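ORF 37 (Human herpesvirus 8 type M, PDB 3FHD) processes branched or non-linear viral DNA as an endo- and exonuclease of the PD-(D/E)XK superfamily, acting on both double-stranded and single-stranded DNA. Local coordinates at residues 106-109 / 110-114; 86-89 / 90-94; 127-130 / 131-134. All coordinates share one frame; numbering follows the deposited sequence.

Along the chain the three contacts come one after another, none enclosing or crossing the next; each is local, between residues three to five apart, and closes no long loop. Interaction 2 comes first, two turns in a buried part of helix 83-100. Interaction 1 follows towards the C-terminal end of helix 104-113, and interaction 3 joins the C-terminal part of helix 122-130 to the linker that leads into helix 134-147. In space they form one helical cluster, with centres 11 to 13 Å apart, and each of the three touches the other two through side-chain packing. All three are remote from the magnesium site.

Interaction 1 (106-109 / 110-114); sequences CNFF and VDRVF
Phe108 and Arg112 stand one helical turn apart, and the aliphatic root of the arginine covers one face of the ring. Arg112 CB lies 3.9 Å from the Phe108 ring centroid and only 14° off its normal, a CH-pi contact, while Arg112 CG drops to 3.5 Å from Phe108 CE1. The two side chains run at about a right angle. With CG anti to the backbone N (chi1 -173°), the Phe108 ring is swung along the helix to this next turn, where its CE2 also meets CG2 of Val113 obliquely, at 4.1 Å. Beyond the helix, Phe108 lies against His139 and Leu143 of helix 134-147.

Phe109 is buried and meets Phe114 obliquely, the ring planes 35° apart and the centroids 5.8 Å. Its CB sits over the Phe114 face, 4.2 Å from that centroid, and its CD1 touches Phe114 CZ. Tyr90 of helix 83-100 comes edge-to-face to both phenylalanines.

The backbone explains how Phe114 gets there. Phe109 O takes two donors, Val113 N at 2.9 Å and Phe114 N at 2.8 Å, both bent at the hydrogen, Phe114 N the more so although it lies nearly along the C=O axis. The i to i+5 bond marks a wider, pi-type turn at 110-113, bringing the Phe114 ring back over the Phe109 carbonyl. It is a pi-type turn near the C-terminal end of helix 104-113, tucking an aromatic residue into the helical cluster.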
ATOM      1  N   CYS A 106     -22.985  -0.029   6.327  1.00 18.35           N
ATOM      2  CA  CYS A 106     -24.343   0.277   5.961  1.00 18.69           C
ATOM      3  C   CYS A 106     -25.140   0.798   7.177  1.00 18.46           C
ATOM      4  O   CYS A 106     -25.876   1.784   7.067  1.00 18.01           O
ATOM      5  CB  CYS A 106     -24.971  -0.983   5.322  1.00 19.97           C
ATOM      6  SG  CYS A 106     -26.551  -0.800   4.533  0.50 19.93           S
ATOM      7  N   ASN A 107     -24.964   0.171   8.346  1.00 18.48           N
ATOM      8  CA  ASN A 107     -25.665   0.604   9.552  1.00 18.36           C
ATOM      9  C   ASN A 107     -25.357   2.049   9.884  1.00 18.01           C
ATOM     10  O   ASN A 107     -26.256   2.791  10.250  1.00 17.09           O
ATOM     11  CB  ASN A 107     -25.310  -0.268  10.754  1.00 18.93           C
ATOM     12  CG  ASN A 107     -25.984  -1.631  10.703  1.00 19.83           C
ATOM     13  OD1 ASN A 107     -26.962  -1.821   9.994  1.00 22.67           O
ATOM     14  ND2 ASN A 107     -25.452  -2.584  11.464  1.00 21.29           N
ATOM     15  N   PHE A 108     -24.083   2.426   9.756  1.00 17.28           N
ATOM     16  CA  PHE A 108     -23.641   3.794  10.058  1.00 18.18           C
ATOM     17  C   PHE A 108     -24.255   4.855   9.132  1.00 17.63           C
ATOM     18  O   PHE A 108     -24.717   5.898   9.613  1.00 18.69           O
ATOM     19  CB  PHE A 108     -22.115   3.917  10.061  1.00 18.15           C
ATOM     20  CG  PHE A 108     -21.613   5.286  10.533  1.00 19.20           C
ATOM     21  CD1 PHE A 108     -21.455   5.558  11.904  1.00 21.47           C
ATOM     22  CD2 PHE A 108     -21.317   6.292   9.613  1.00 20.51           C
ATOM     23  CE1 PHE A 108     -21.004   6.819  12.342  1.00 21.94           C
ATOM     24  CE2 PHE A 108     -20.876   7.553  10.036  1.00 20.56           C
ATOM     25  CZ  PHE A 108     -20.711   7.820  11.403  1.00 20.56           C
ATOM     26  N   PHE A 109     -24.249   4.600   7.822  1.00 16.50           N
ATOM     27  CA  PHE A 109     -24.906   5.482   6.877  1.00 15.65           C
ATOM     28  C   PHE A 109     -26.352   5.658   7.264  1.00 16.84           C
ATOM     29  O   PHE A 109     -26.821   6.779   7.469  1.00 16.44           O
ATOM     30  CB  PHE A 109     -24.866   4.896   5.453  1.00 15.54           C
ATOM     31  CG  PHE A 109     -23.603   5.217   4.677  1.00 14.82           C
ATOM     32  CD1 PHE A 109     -23.382   6.498   4.168  1.00 15.45           C
ATOM     33  CD2 PHE A 109     -22.651   4.208   4.422  1.00 13.21           C
ATOM     34  CE1 PHE A 109     -22.201   6.766   3.442  1.00 16.73           C
ATOM     35  CE2 PHE A 109     -21.486   4.464   3.690  1.00 15.48           C
ATOM     36  CZ  PHE A 109     -21.257   5.726   3.204  1.00 15.18           C
ATOM     37  N   VAL A 110     -27.068   4.545   7.365  1.00 16.96           N
ATOM     38  CA  VAL A 110     -28.504   4.614   7.674  1.00 18.23           C
ATOM     39  C   VAL A 110     -28.786   5.371   8.988  1.00 19.14           C
ATOM     40  O   VAL A 110     -29.617   6.294   9.021  1.00 19.73           O
ATOM     41  CB  VAL A 110     -29.175   3.221   7.606  1.00 18.19           C
ATOM     42  CG1 VAL A 110     -30.627   3.260   8.128  1.00 17.87           C
ATOM     43  CG2 VAL A 110     -29.155   2.694   6.174  1.00 19.08           C
ATOM     44  N   ASP A 111     -28.076   5.027  10.058  1.00 20.47           N
ATOM     45  CA  ASP A 111     -28.330   5.652  11.357  1.00 21.90           C
ATOM     46  C   ASP A 111     -27.795   7.084  11.543  1.00 21.67           C
ATOM     47  O   ASP A 111     -28.453   7.908  12.181  1.00 21.20           O
ATOM     48  CB  ASP A 111     -27.784   4.782  12.486  1.00 23.07           C
ATOM     49  CG  ASP A 111     -28.470   3.425  12.578  1.00 27.42           C
ATOM     50  OD1 ASP A 111     -29.704   3.346  12.395  1.00 33.52           O
ATOM     51  OD2 ASP A 111     -27.765   2.432  12.858  1.00 33.50           O
ATOM     52  N   ARG A 112     -26.596   7.372  11.043  1.00 21.66           N
ATOM     53  CA  ARG A 112     -25.920   8.628  11.372  1.00 21.77           C
ATOM     54  C   ARG A 112     -25.896   9.614  10.206  1.00 21.12           C
ATOM     55  O   ARG A 112     -25.706  10.809  10.406  1.00 21.35           O
ATOM     56  CB  ARG A 112     -24.480   8.368  11.830  1.00 22.17           C
ATOM     57  CG  ARG A 112     -24.336   7.540  13.120  1.00 26.21           C
ATOM     58  CD  ARG A 112     -24.971   8.275  14.300  1.00 30.76           C
ATOM     59  NE  ARG A 112     -25.468   7.353  15.314  1.00 35.26           N
ATOM     60  CZ  ARG A 112     -26.257   7.712  16.323  1.00 38.14           C
ATOM     61  NH1 ARG A 112     -26.645   6.800  17.210  1.00 40.61           N
ATOM     62  NH2 ARG A 112     -26.654   8.982  16.456  1.00 37.68           N
ATOM     63  N   VAL A 113     -26.048   9.112   8.993  1.00 20.27           N
ATOM     64  CA  VAL A 113     -25.943   9.976   7.812  1.00 19.35           C
ATOM     65  C   VAL A 113     -27.332  10.221   7.207  1.00 18.90           C
ATOM     66  O   VAL A 113     -27.579  11.302   6.683  1.00 18.31           O
ATOM     67  CB  VAL A 113     -24.925   9.414   6.748  1.00 20.22           C
ATOM     68  CG1 VAL A 113     -24.811  10.323   5.483  1.00 18.69           C
ATOM     69  CG2 VAL A 113     -23.534   9.189   7.358  1.00 18.46           C
ATOM     70  N   PHE A 114     -28.215   9.219   7.274  1.00 18.03           N
ATOM     71  CA  PHE A 114     -29.510   9.266   6.561  1.00 18.64           C
ATOM     72  C   PHE A 114     -30.681   9.553   7.495  1.00 18.30           C
ATOM     73  O   PHE A 114     -31.831   9.421   7.088  1.00 18.95           O
ATOM     74  CB  PHE A 114     -29.823   7.956   5.808  1.00 17.96           C
ATOM     75  CG  PHE A 114     -28.818   7.556   4.750  1.00 18.24           C
ATOM     76  CD1 PHE A 114     -27.868   8.451   4.244  1.00 16.05           C
ATOM     77  CD2 PHE A 114     -28.894   6.271   4.193  1.00 17.85           C
ATOM     78  CE1 PHE A 114     -26.954   8.049   3.252  1.00 18.28           C
ATOM     79  CE2 PHE A 114     -27.991   5.855   3.189  1.00 17.92           C
ATOM     80  CZ  PHE A 114     -27.025   6.730   2.724  1.00 18.14           C
TER

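Interaction 2 (86-89 / 90-94); sequences MAYN and YFLFS
Four backbone bonds carry this contact, each reaching one turn back. Leu92 N to Tyr88 O is 2.8 Å, Phe93 N to Asn89 O 2.9 Å with an almost straight N-H angle of 172°, and Tyr90 N and Phe91 N reach Met86 O and Ala87 O. The polar side-chain ends look outside the two segments: Tyr88 OH bonds Leu57 O, Tyr90 OH bonds Leu119 O, and Asn89 is held at both ends of its amide, OD1 by Gln231 and ND2 by Arg85 O.

Around this frame, Leu92 lies across the Tyr88 ring. Its CB sits over one face, 4.3 Å from the ring centroid, while CD2 passes on to the phenol end, 3.7 Å from Tyr88 CZ. A chi1 of 166° places the Tyr88 ring beside its own carbonyl carbon, within reach of Leu92. Two carbonyls also meet aromatic carbons: Ala87 O is 3.1 Å from Phe91 CD2, and Asn89 O lies in the Phe93 ring plane, at its edge, 3.5 Å from CD2. Every touching side chain is buried, as befits a buried alpha-helix packed against helices 104-113, 122-130 and 134-147.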
ATOM      1  N   MET A  86     -18.483   8.499  -1.377  1.00 16.56           N
ATOM      2  CA  MET A  86     -19.246   8.113  -0.163  1.00 16.97           C
ATOM      3  C   MET A  86     -20.561   7.434  -0.555  1.00 15.61           C
ATOM      4  O   MET A  86     -20.887   6.377  -0.021  1.00 15.96           O
ATOM      5  CB  MET A  86     -19.527   9.330   0.746  1.00 17.19           C
ATOM      6  CG  MET A  86     -18.307   9.809   1.542  1.00 19.02           C
ATOM      7  SD  MET A  86     -17.504   8.557   2.581  1.00 24.96           S
ATOM      8  CE  MET A  86     -15.865   8.922   2.124  1.00 23.89           C
ATOM      9  N   ALA A  87     -21.272   8.012  -1.532  1.00 14.88           N
ATOM     10  CA  ALA A  87     -22.521   7.421  -2.088  1.00 14.96           C
ATOM     11  C   ALA A  87     -22.273   5.999  -2.622  1.00 15.89           C
ATOM     12  O   ALA A  87     -23.030   5.062  -2.308  1.00 16.92           O
ATOM     13  CB  ALA A  87     -23.071   8.308  -3.213  1.00 14.20           C
ATOM     14  N   TYR A  88     -21.235   5.852  -3.442  1.00 15.43           N
ATOM     15  CA  TYR A  88     -20.798   4.528  -3.932  1.00 15.23           C
ATOM     16  C   TYR A  88     -20.515   3.549  -2.790  1.00 15.06           C
ATOM     17  O   TYR A  88     -20.987   2.401  -2.839  1.00 14.35           O
ATOM     18  CB  TYR A  88     -19.531   4.650  -4.808  1.00 16.66           C
ATOM     19  CG  TYR A  88     -18.851   3.304  -5.058  1.00 15.10           C
ATOM     20  CD1 TYR A  88     -19.462   2.334  -5.842  1.00 17.58           C
ATOM     21  CD2 TYR A  88     -17.614   3.008  -4.460  1.00 19.20           C
ATOM     22  CE1 TYR A  88     -18.855   1.066  -6.060  1.00 15.03           C
ATOM     23  CE2 TYR A  88     -17.003   1.744  -4.646  1.00 17.12           C
ATOM     24  CZ  TYR A  88     -17.627   0.800  -5.472  1.00 16.84           C
ATOM     25  OH  TYR A  88     -17.029  -0.430  -5.657  1.00 18.81           O
ATOM     26  N   ASN A  89     -19.745   3.987  -1.778  1.00 15.84           N
ATOM     27  CA  ASN A  89     -19.446   3.110  -0.620  1.00 16.84           C
ATOM     28  C   ASN A  89     -20.746   2.570  -0.008  1.00 16.15           C
ATOM     29  O   ASN A  89     -20.862   1.389   0.311  1.00 15.02           O
ATOM     30  CB  ASN A  89     -18.625   3.823   0.457  1.00 16.80           C
ATOM     31  CG  ASN A  89     -17.096   3.739   0.194  1.00 20.54           C
ATOM     32  OD1 ASN A  89     -16.359   3.121   0.961  1.00 26.37           O
ATOM     33  ND2 ASN A  89     -16.644   4.321  -0.893  1.00 23.96           N
ATOM     34  N   TYR A  90     -21.732   3.441   0.157  1.00 15.83           N
ATOM     35  CA  TYR A  90     -23.017   2.988   0.680  1.00 16.14           C
ATOM     36  C   TYR A  90     -23.656   1.879  -0.161  1.00 15.79           C
ATOM     37  O   TYR A  90     -23.995   0.822   0.368  1.00 16.66           O
ATOM     38  CB  TYR A  90     -23.998   4.158   0.888  1.00 15.38           C
ATOM     39  CG  TYR A  90     -25.380   3.627   1.209  1.00 17.34           C
ATOM     40  CD1 TYR A  90     -25.654   3.050   2.467  1.00 16.65           C
ATOM     41  CD2 TYR A  90     -26.405   3.682   0.266  1.00 16.21           C
ATOM     42  CE1 TYR A  90     -26.922   2.539   2.761  1.00 15.86           C
ATOM     43  CE2 TYR A  90     -27.698   3.177   0.569  1.00 15.95           C
ATOM     44  CZ  TYR A  90     -27.932   2.618   1.801  1.00 16.94           C
ATOM     45  OH  TYR A  90     -29.201   2.141   2.099  1.00 19.37           O
ATOM     46  N   PHE A  91     -23.833   2.115  -1.458  1.00 15.59           N
ATOM     47  CA  PHE A  91     -24.421   1.098  -2.352  1.00 14.76           C
ATOM     48  C   PHE A  91     -23.610  -0.193  -2.386  1.00 14.74           C
ATOM     49  O   PHE A  91     -24.191  -1.304  -2.419  1.00 14.29           O
ATOM     50  CB  PHE A  91     -24.581   1.658  -3.777  1.00 14.67           C
ATOM     51  CG  PHE A  91     -25.712   2.674  -3.898  1.00 16.05           C
ATOM     52  CD1 PHE A  91     -27.032   2.257  -3.867  1.00 17.49           C
ATOM     53  CD2 PHE A  91     -25.435   4.029  -3.986  1.00 15.61           C
ATOM     54  CE1 PHE A  91     -28.100   3.188  -3.942  1.00 17.38           C
ATOM     55  CE2 PHE A  91     -26.465   4.972  -4.075  1.00 16.44           C
ATOM     56  CZ  PHE A  91     -27.818   4.541  -4.050  1.00 15.55           C
ATOM     57  N   LEU A  92     -22.286  -0.051  -2.446  1.00 13.72           N
ATOM     58  CA  LEU A  92     -21.382  -1.203  -2.435  1.00 13.98           C
ATOM     59  C   LEU A  92     -21.621  -2.066  -1.181  1.00 14.14           C
ATOM     60  O   LEU A  92     -21.870  -3.252  -1.267  1.00 13.95           O
ATOM     61  CB  LEU A  92     -19.912  -0.738  -2.454  1.00 13.74           C
ATOM     62  CG  LEU A  92     -18.915  -1.907  -2.336  1.00 15.16           C
ATOM     63  CD1 LEU A  92     -19.182  -3.018  -3.399  1.00 14.74           C
ATOM     64  CD2 LEU A  92     -17.521  -1.378  -2.424  1.00 15.43           C
ATOM     65  N   PHE A  93     -21.469  -1.462  -0.012  1.00 14.49           N
ATOM     66  CA  PHE A  93     -21.636  -2.192   1.233  1.00 16.03           C
ATOM     67  C   PHE A  93     -23.074  -2.613   1.559  1.00 16.28           C
ATOM     68  O   PHE A  93     -23.264  -3.647   2.194  1.00 17.16           O
ATOM     69  CB  PHE A  93     -20.932  -1.496   2.400  1.00 16.27           C
ATOM     70  CG  PHE A  93     -19.438  -1.739   2.403  1.00 18.32           C
ATOM     71  CD1 PHE A  93     -18.900  -2.789   3.159  1.00 19.64           C
ATOM     72  CD2 PHE A  93     -18.587  -0.973   1.603  1.00 18.23           C
ATOM     73  CE1 PHE A  93     -17.523  -3.040   3.164  1.00 20.93           C
ATOM     74  CE2 PHE A  93     -17.193  -1.208   1.580  1.00 17.18           C
ATOM     75  CZ  PHE A  93     -16.655  -2.268   2.360  1.00 19.79           C
ATOM     76  N   SER A  94     -24.071  -1.887   1.072  1.00 16.10           N
ATOM     77  CA  SER A  94     -25.439  -2.409   1.186  1.00 17.48           C
ATOM     78  C   SER A  94     -25.543  -3.743   0.422  1.00 17.84           C
ATOM     79  O   SER A  94     -26.200  -4.682   0.892  1.00 18.55           O
ATOM     80  CB  SER A  94     -26.490  -1.416   0.667  1.00 16.60           C
ATOM     81  OG  SER A  94     -27.784  -1.916   0.961  1.00 18.39           O
TER

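Interaction 3 (127-130 / 131-134); sequences AACS and QMNA
Gln131 and Met132 both meet the C-terminal part of helix 122-130, and two backbone bonds draw them there. Gln131 N donates to Ala128 O at 3.1 Å and Met132 N to Cys129 O at 3.2 Å. Each spans three residues rather than four, and each donor stands well above the carbonyl plane instead of on a lone pair, 71° out of it for Ala128 and 65° for Cys129. The first bond is bent at the hydrogen, while the second is fairly straight at 165°.

Van der Waals contacts follow from this tightened turn. The Gln131 side chain, extended beyond CG, runs back alongside the Ala127 carbonyl, with CG 3.4 Å from Ala127 O. Its NE2 is also near that oxygen, at 3.5 Å, but the angle is too poor for a hydrogen bond.

Met132 is buried. Its CG lies 3.3 Å from Cys129 O, and its SD is 4.3 Å from Cys129 CB. Beyond these two segments, Met132 reaches Met86, Val113 and Ile140, one from each of three other helices.

Asn133 is the N-cap of helix 134-147, its OD1 accepting from Gln136 N. The chemistry thus implies a polar, backbone-led change of direction between helices 122-130 and 134-147, with the Met132 side chain making the apolar contacts to Cys129 and the neighbouring helices.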
ATOM      1  N   ALA A 127     -27.311  13.315  -1.843  1.00 15.15           N
ATOM      2  CA  ALA A 127     -27.588  14.513  -1.060  1.00 15.13           C
ATOM      3  C   ALA A 127     -27.141  14.333   0.412  1.00 14.80           C
ATOM      4  O   ALA A 127     -26.448  15.179   0.964  1.00 13.84           O
ATOM      5  CB  ALA A 127     -29.040  14.894  -1.157  1.00 15.42           C
ATOM      6  N   ALA A 128     -27.515  13.214   1.012  1.00 15.02           N
ATOM      7  CA  ALA A 128     -27.150  12.910   2.407  1.00 14.91           C
ATOM      8  C   ALA A 128     -25.628  12.769   2.573  1.00 14.28           C
ATOM      9  O   ALA A 128     -25.046  13.246   3.572  1.00 13.11           O
ATOM     10  CB  ALA A 128     -27.864  11.640   2.880  1.00 14.39           C
ATOM     11  N   CYS A 129     -24.993  12.095   1.616  1.00 14.87           N
ATOM     12  CA  CYS A 129     -23.522  12.013   1.584  1.00 15.38           C
ATOM     13  C   CYS A 129     -22.875  13.380   1.407  1.00 15.31           C
ATOM     14  O   CYS A 129     -21.857  13.664   2.029  1.00 13.95           O
ATOM     15  CB  CYS A 129     -23.044  11.036   0.513  1.00 15.30           C
ATOM     16  SG  CYS A 129     -23.428   9.345   0.980  1.00 18.86           S
ATOM     17  N   SER A 130     -23.488  14.245   0.587  1.00 15.66           N
ATOM     18  CA  SER A 130     -22.980  15.597   0.419  1.00 16.53           C
ATOM     19  C   SER A 130     -22.983  16.399   1.724  1.00 16.44           C
ATOM     20  O   SER A 130     -22.243  17.395   1.853  1.00 16.43           O
ATOM     21  CB  SER A 130     -23.793  16.346  -0.640  1.00 16.75           C
ATOM     22  OG  SER A 130     -23.084  17.512  -1.022  1.00 24.61           O
ATOM     23  N   GLN A 131     -23.823  15.980   2.675  1.00 16.09           N
ATOM     24  CA  GLN A 131     -24.031  16.699   3.942  1.00 15.55           C
ATOM     25  C   GLN A 131     -23.188  16.125   5.101  1.00 16.27           C
ATOM     26  O   GLN A 131     -23.268  16.606   6.242  1.00 15.20           O
ATOM     27  CB  GLN A 131     -25.533  16.695   4.296  1.00 15.79           C
ATOM     28  CG  GLN A 131     -26.396  17.561   3.381  1.00 14.50           C
ATOM     29  CD  GLN A 131     -27.890  17.222   3.455  1.00 17.51           C
ATOM     30  OE1 GLN A 131     -28.384  16.742   4.479  1.00 17.78           O
ATOM     31  NE2 GLN A 131     -28.615  17.484   2.362  1.00 17.06           N
ATOM     32  N   MET A 132     -22.377  15.103   4.812  1.00 16.31           N
ATOM     33  CA  MET A 132     -21.494  14.511   5.835  1.00 18.37           C
ATOM     34  C   MET A 132     -20.370  15.464   6.231  1.00 17.99           C
ATOM     35  O   MET A 132     -19.913  16.234   5.420  1.00 18.36           O
ATOM     36  CB  MET A 132     -20.850  13.207   5.340  1.00 17.48           C
ATOM     37  CG  MET A 132     -21.812  12.104   4.992  1.00 20.64           C
ATOM     38  SD  MET A 132     -20.932  10.677   4.274  1.00 20.61           S
ATOM     39  CE  MET A 132     -20.160  10.033   5.766  1.00 21.00           C
ATOM     40  N   ASN A 133     -19.939  15.408   7.488  1.00 19.10           N
ATOM     41  CA  ASN A 133     -18.734  16.115   7.904  1.00 20.50           C
ATOM     42  C   ASN A 133     -17.492  15.200   7.742  1.00 21.01           C
ATOM     43  O   ASN A 133     -17.641  14.012   7.411  1.00 20.61           O
ATOM     44  CB  ASN A 133     -18.884  16.679   9.320  1.00 21.00           C
ATOM     45  CG  ASN A 133     -19.155  15.612  10.372  1.00 21.25           C
ATOM     46  OD1 ASN A 133     -18.420  14.644  10.502  1.00 21.46           O
ATOM     47  ND2 ASN A 133     -20.175  15.832  11.182  1.00 24.10           N
ATOM     48  N   ALA A 134     -16.295  15.762   7.949  1.00 21.01           N
ATOM     49  CA  ALA A 134     -15.041  15.041   7.671  1.00 20.95           C
ATOM     50  C   ALA A 134     -14.855  13.896   8.666  1.00 20.77           C
ATOM     51  O   ALA A 134     -14.258  12.867   8.310  1.00 19.45           O
ATOM     52  CB  ALA A 134     -13.823  16.021   7.704  1.00 21.36           C
TER